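Local coordinates for uncharacterized protein (Chaetomium thermophilum, PDB 3LPZ) that probably acts in the Get pathway of tail-anchored protein biogenesis as an alpha-solenoid adaptor that binds Get5 and other partners, at residues A[167-179]-A[208-221]. Sequence-based numbering, arbitrary orientation.
Sequences PEVLARMEYEWYK and TAYRIFTSALVEDN
Tyr175 reaches across from helix 166-179 as a knob into the hole formed by Phe213, Ala216, Leu217 and Asp220 of helix 203-220. With CG anti to the backbone N (chi1 -165°), its ring slides under Ala216, whose CB lies 3.9 Å from the ring centroid in a CH-pi contact. The CD1 edge of the same ring points at the face of Phe213 in a T-shaped pair, planes at 72°. In one of the two conformers modelled for Asp220, Tyr175 OH donates to Asp220 OD2 (2.8 Å), a bond less certain than the ring packing. The two helices run in the same general direction, 38° apart, one helix (186-199) intervening in sequence, as expected of the stacked helical hairpins of this alpha-solenoid. Where they come closer, Ala171 CB rests 3.3 Å from Ala209 O. Ile212 CG2 then fits between Ala171 CB (3.7 Å) and one face of the Arg172 guanidinium. Glu168 OE2 lies in the guanidinium plane and accepts from both NE and NH2, a side-on salt bridge that fixes the group's rotation. A leucine in place of Tyr175 would probably leave Phe213 without the ring edge against its face and the Ala216 methyl without its flat support. Toward the C-terminal end of helix 166-179, Tyr178 OH, bonded to Ser183 O, is linked through a water to Asn221 OD1.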
loop_
_atom_site.group_PDB
_atom_site.type_symbol
_atom_site.label_atom_id
_atom_site.label_comp_id
_atom_site.label_asym_id
_atom_site.label_seq_id
_atom_site.Cartn_x
_atom_site.Cartn_y
_atom_site.Cartn_z
ATOM N N PRO A 167 0.072 -1.543 -9.097
ATOM C CA PRO A 167 -0.446 -0.263 -9.629
ATOM C C PRO A 167 -1.768 -0.379 -10.384
ATOM O O PRO A 167 -2.612 0.536 -10.281
ATOM C CB PRO A 167 0.683 0.240 -10.548
ATOM C CG PRO A 167 1.958 -0.396 -9.973
ATOM C CD PRO A 167 1.493 -1.765 -9.477
ATOM N N GLU A 168 -1.969 -1.489 -11.099
ATOM C CA GLU A 168 -3.225 -1.665 -11.806
ATOM C C GLU A 168 -4.356 -1.890 -10.805
ATOM O O GLU A 168 -5.443 -1.341 -10.976
ATOM C CB GLU A 168 -3.180 -2.795 -12.837
ATOM C CG GLU A 168 -4.564 -3.211 -13.325
ATOM C CD GLU A 168 -4.530 -4.061 -14.568
ATOM O OE1 GLU A 168 -3.430 -4.458 -15.017
ATOM O OE2 GLU A 168 -5.623 -4.328 -15.100
ATOM N N VAL A 169 -4.093 -2.664 -9.748
ATOM C CA VAL A 169 -5.134 -2.879 -8.719
ATOM C C VAL A 169 -5.511 -1.530 -8.071
ATOM O O VAL A 169 -6.693 -1.201 -7.886
ATOM C CB VAL A 169 -4.679 -3.910 -7.649
ATOM C CG1 VAL A 169 -5.674 -3.969 -6.495
ATOM C CG2 VAL A 169 -4.484 -5.311 -8.279
ATOM N N LEU A 170 -4.502 -0.740 -7.741
ATOM C CA LEU A 170 -4.737 0.544 -7.085
ATOM C C LEU A 170 -5.497 1.521 -7.989
ATOM O O LEU A 170 -6.423 2.176 -7.547
ATOM C CB LEU A 170 -3.416 1.165 -6.594
ATOM C CG LEU A 170 -3.508 2.507 -5.853
ATOM C CD1 LEU A 170 -4.386 2.371 -4.557
ATOM C CD2 LEU A 170 -2.113 3.042 -5.516
ATOM N N ALA A 171 -5.081 1.632 -9.245
ATOM C CA ALA A 171 -5.734 2.542 -10.191
ATOM C C ALA A 171 -7.218 2.151 -10.427
ATOM O O ALA A 171 -8.100 3.023 -10.470
ATOM C CB ALA A 171 -4.952 2.562 -11.517
ATOM N N ARG A 172 -7.483 0.853 -10.554
ATOM C CA ARG A 172 -8.880 0.359 -10.712
ATOM C C ARG A 172 -9.720 0.563 -9.461
ATOM O O ARG A 172 -10.918 0.876 -9.552
ATOM C CB ARG A 172 -8.904 -1.118 -11.119
ATOM C CG ARG A 172 -8.475 -1.319 -12.558
ATOM C CD ARG A 172 -8.686 -2.774 -13.054
ATOM N NE ARG A 172 -7.929 -3.016 -14.290
ATOM C CZ ARG A 172 -8.268 -2.541 -15.492
ATOM N NH1 ARG A 172 -9.347 -1.774 -15.640
ATOM N NH2 ARG A 172 -7.521 -2.820 -16.556
ATOM N N MET A 173 -9.092 0.436 -8.300
ATOM C CA MET A 173 -9.752 0.765 -7.033
ATOM C C MET A 173 -10.072 2.267 -6.962
ATOM O O MET A 173 -11.185 2.649 -6.615
ATOM C CB MET A 173 -8.902 0.327 -5.835
ATOM C CG MET A 173 -9.567 0.575 -4.455
ATOM S SD MET A 173 -8.372 1.045 -3.175
ATOM C CE MET A 173 -8.211 2.772 -3.632
ATOM N N GLU A 174 -9.103 3.110 -7.288
ATOM C CA GLU A 174 -9.356 4.552 -7.336
ATOM C C GLU A 174 -10.449 4.890 -8.347
ATOM O O GLU A 174 -11.252 5.783 -8.098
ATOM C CB GLU A 174 -8.094 5.389 -7.619
ATOM C CG GLU A 174 -6.903 5.276 -6.604
ATOM C CD GLU A 174 -7.197 5.728 -5.189
ATOM O OE1 GLU A 174 -8.237 6.379 -4.930
ATOM O OE2 GLU A 174 -6.371 5.418 -4.310
ATOM N N TYR A 175 -10.466 4.212 -9.492
ATOM C CA TYR A 175 -11.534 4.438 -10.456
ATOM C C TYR A 175 -12.911 4.028 -9.879
ATOM O O TYR A 175 -13.890 4.755 -10.061
ATOM C CB TYR A 175 -11.302 3.713 -11.804
ATOM C CG TYR A 175 -12.239 4.275 -12.835
ATOM C CD1 TYR A 175 -11.966 5.505 -13.419
ATOM C CD2 TYR A 175 -13.422 3.630 -13.175
ATOM C CE1 TYR A 175 -12.809 6.079 -14.331
ATOM C CE2 TYR A 175 -14.308 4.213 -14.121
ATOM C CZ TYR A 175 -13.979 5.452 -14.673
ATOM O OH TYR A 175 -14.792 6.072 -15.595
ATOM N N GLU A 176 -12.991 2.878 -9.208
ATOM C CA GLU A 176 -14.260 2.461 -8.548
ATOM C C GLU A 176 -14.707 3.483 -7.512
ATOM O O GLU A 176 -15.908 3.803 -7.385
ATOM C CB GLU A 176 -14.150 1.073 -7.891
ATOM C CG GLU A 176 -14.075 -0.082 -8.886
ATOM C CD GLU A 176 -15.279 -0.138 -9.848
ATOM O OE1 GLU A 176 -16.445 -0.089 -9.383
ATOM O OE2 GLU A 176 -15.056 -0.221 -11.074
ATOM N N TRP A 177 -13.747 4.006 -6.768
ATOM C CA TRP A 177 -14.051 5.019 -5.773
ATOM C C TRP A 177 -14.555 6.308 -6.430
ATOM O O TRP A 177 -15.538 6.898 -5.986
ATOM C CB TRP A 177 -12.819 5.318 -4.937
ATOM C CG TRP A 177 -13.066 5.719 -3.524
ATOM C CD1 TRP A 177 -14.280 5.932 -2.907
ATOM C CD2 TRP A 177 -12.062 5.944 -2.533
ATOM N NE1 TRP A 177 -14.080 6.288 -1.581
ATOM C CE2 TRP A 177 -12.729 6.288 -1.324
ATOM C CE3 TRP A 177 -10.655 5.903 -2.551
ATOM C CZ2 TRP A 177 -12.031 6.585 -0.136
ATOM C CZ3 TRP A 177 -9.964 6.177 -1.373
ATOM C CH2 TRP A 177 -10.655 6.517 -0.175
ATOM N N TYR A 178 -13.890 6.732 -7.501
ATOM C CA TYR A 178 -14.317 7.901 -8.283
ATOM C C TYR A 178 -15.764 7.805 -8.790
ATOM O O TYR A 178 -16.493 8.807 -8.832
ATOM C CB TYR A 178 -13.372 8.077 -9.473
ATOM C CG TYR A 178 -13.968 8.857 -10.635
ATOM C CD1 TYR A 178 -14.246 10.227 -10.520
ATOM C CD2 TYR A 178 -14.238 8.231 -11.852
ATOM C CE1 TYR A 178 -14.761 10.948 -11.577
ATOM C CE2 TYR A 178 -14.767 8.958 -12.938
ATOM C CZ TYR A 178 -15.017 10.315 -12.785
ATOM O OH TYR A 178 -15.544 11.050 -13.848
ATOM N N LYS A 179 -16.176 6.607 -9.184
ATOM C CA LYS A 179 -17.537 6.422 -9.730
ATOM C C LYS A 179 -18.632 6.664 -8.678
ATOM O O LYS A 179 -19.793 6.868 -9.025
ATOM C CB LYS A 179 -17.681 5.026 -10.305
ATOM C CG LYS A 179 -16.922 4.848 -11.591
ATOM C CD LYS A 179 -16.953 3.387 -11.988
ATOM C CE LYS A 179 -18.130 3.113 -12.893
ATOM N NZ LYS A 179 -18.534 1.681 -12.794
ATOM N N THR A 208 2.139 3.368 -14.791
ATOM C CA THR A 208 1.156 2.308 -14.951
ATOM C C THR A 208 -0.205 2.736 -14.354
ATOM O O THR A 208 -1.244 2.575 -15.000
ATOM C CB THR A 208 1.661 0.969 -14.314
ATOM O OG1 THR A 208 2.843 0.549 -15.014
ATOM C CG2 THR A 208 0.604 -0.149 -14.389
ATOM N N ALA A 209 -0.209 3.241 -13.119
ATOM C CA ALA A 209 -1.475 3.655 -12.497
ATOM C C ALA A 209 -2.180 4.724 -13.349
ATOM O O ALA A 209 -3.375 4.654 -13.588
ATOM C CB ALA A 209 -1.243 4.177 -11.074
ATOM N N TYR A 210 -1.415 5.687 -13.842
ATOM C CA TYR A 210 -1.956 6.718 -14.709
ATOM C C TYR A 210 -2.588 6.123 -15.985
ATOM O O TYR A 210 -3.711 6.466 -16.378
ATOM C CB TYR A 210 -0.831 7.672 -15.080
ATOM C CG TYR A 210 -1.183 8.583 -16.218
ATOM C CD1 TYR A 210 -1.951 9.730 -16.002
ATOM C CD2 TYR A 210 -0.757 8.288 -17.528
ATOM C CE1 TYR A 210 -2.301 10.563 -17.060
ATOM C CE2 TYR A 210 -1.099 9.131 -18.589
ATOM C CZ TYR A 210 -1.869 10.266 -18.337
ATOM O OH TYR A 210 -2.198 11.098 -19.393
ATOM N N ARG A 211 -1.882 5.199 -16.619
ATOM C CA ARG A 211 -2.402 4.621 -17.854
ATOM C C ARG A 211 -3.684 3.820 -17.573
ATOM O O ARG A 211 -4.680 3.965 -18.279
ATOM C CB ARG A 211 -1.332 3.756 -18.524
ATOM C CG ARG A 211 -0.148 4.609 -19.025
ATOM C CD ARG A 211 0.751 3.818 -19.954
ATOM N NE ARG A 211 1.708 2.997 -19.240
ATOM C CZ ARG A 211 3.015 3.268 -19.175
ATOM N NH1 ARG A 211 3.529 4.348 -19.774
ATOM N NH2 ARG A 211 3.818 2.453 -18.516
ATOM N N ILE A 212 -3.668 3.002 -16.535
ATOM C CA ILE A 212 -4.872 2.223 -16.179
ATOM C C ILE A 212 -6.060 3.117 -15.839
ATOM O O ILE A 212 -7.192 2.882 -16.336
ATOM C CB ILE A 212 -4.594 1.205 -15.043
ATOM C CG1 ILE A 212 -3.556 0.140 -15.484
ATOM C CG2 ILE A 212 -5.898 0.559 -14.511
ATOM C CD1 ILE A 212 -3.993 -0.842 -16.643
ATOM N N PHE A 213 -5.836 4.133 -15.009
ATOM C CA PHE A 213 -6.959 4.963 -14.555
ATOM C C PHE A 213 -7.558 5.710 -15.771
ATOM O O PHE A 213 -8.785 5.736 -15.962
ATOM C CB PHE A 213 -6.494 5.978 -13.495
ATOM C CG PHE A 213 -7.594 6.821 -12.945
ATOM C CD1 PHE A 213 -8.021 7.974 -13.618
ATOM C CD2 PHE A 213 -8.221 6.468 -11.736
ATOM C CE1 PHE A 213 -9.072 8.773 -13.092
ATOM C CE2 PHE A 213 -9.256 7.245 -11.211
ATOM C CZ PHE A 213 -9.692 8.399 -11.891
ATOM N N THR A 214 -6.692 6.350 -16.555
ATOM C CA THR A 214 -7.170 7.087 -17.715
ATOM C C THR A 214 -7.776 6.198 -18.812
ATOM O O THR A 214 -8.699 6.638 -19.473
ATOM C CB THR A 214 -6.119 8.070 -18.288
ATOM O OG1 THR A 214 -4.950 7.353 -18.733
ATOM C CG2 THR A 214 -5.752 9.117 -17.215
ATOM N N SER A 215 -7.277 4.965 -18.994
ATOM C CA SER A 215 -7.950 4.035 -19.927
ATOM C C SER A 215 -9.348 3.709 -19.429
ATOM O O SER A 215 -10.257 3.618 -20.229
ATOM C CB SER A 215 -7.187 2.721 -20.107
ATOM O OG SER A 215 -5.952 3.046 -20.682
ATOM N N ALA A 216 -9.499 3.532 -18.112
ATOM C CA ALA A 216 -10.804 3.214 -17.525
ATOM C C ALA A 216 -11.764 4.389 -17.748
ATOM O O ALA A 216 -12.929 4.204 -18.144
ATOM C CB ALA A 216 -10.663 2.874 -15.996
ATOM N N LEU A 217 -11.265 5.598 -17.502
ATOM C CA LEU A 217 -12.057 6.806 -17.688
ATOM C C LEU A 217 -12.599 6.904 -19.127
ATOM O O LEU A 217 -13.780 7.187 -19.335
ATOM C CB LEU A 217 -11.226 8.050 -17.328
ATOM C CG LEU A 217 -11.934 9.392 -17.419
ATOM C CD1 LEU A 217 -13.056 9.496 -16.386
ATOM C CD2 LEU A 217 -10.909 10.519 -17.188
ATOM N N VAL A 218 -11.730 6.696 -20.110
ATOM C CA VAL A 218 -12.138 6.723 -21.524
ATOM C C VAL A 218 -13.136 5.619 -21.875
ATOM O O VAL A 218 -14.163 5.879 -22.514
ATOM C CB VAL A 218 -10.904 6.608 -22.475
ATOM C CG1 VAL A 218 -11.324 6.333 -23.947
ATOM C CG2 VAL A 218 -10.051 7.857 -22.364
ATOM N N GLU A 219 -12.854 4.391 -21.459
ATOM C CA GLU A 219 -13.720 3.295 -21.872
ATOM C C GLU A 219 -15.115 3.404 -21.232
ATOM O O GLU A 219 -16.103 2.983 -21.846
ATOM C CB GLU A 219 -13.041 1.918 -21.675
ATOM C CG GLU A 219 -13.498 1.129 -20.487
ATOM C CD GLU A 219 -14.875 0.542 -20.677
ATOM O OE1 GLU A 219 -15.183 0.103 -21.819
ATOM O OE2 GLU A 219 -15.658 0.541 -19.692
ATOM N N ASP A 220 -15.195 4.032 -20.057
ATOM C CA ASP A 220 -16.435 4.239 -19.321
ATOM C C ASP A 220 -17.181 5.510 -19.765
ATOM O O ASP A 220 -18.351 5.695 -19.441
ATOM C CB ASP A 220 -16.088 4.341 -17.832
ATOM C CG ASP A 220 -17.286 4.242 -16.940
ATOM O OD1 ASP A 220 -18.116 3.352 -17.184
ATOM O OD2 ASP A 220 -17.374 5.046 -15.981
ATOM N N ASN A 221 -16.482 6.402 -20.472
ATOM C CA ASN A 221 -17.044 7.679 -20.880
ATOM C C ASN A 221 -16.668 7.940 -22.340
ATOM O O ASN A 221 -15.798 8.746 -22.627
ATOM C CB ASN A 221 -16.500 8.809 -19.997
ATOM C CG ASN A 221 -16.847 8.620 -18.535
ATOM O OD1 ASN A 221 -17.889 9.086 -18.091
ATOM N ND2 ASN A 221 -15.990 7.914 -17.783
HETATM O O HOH W 1 -17.613 9.322 -14.950
#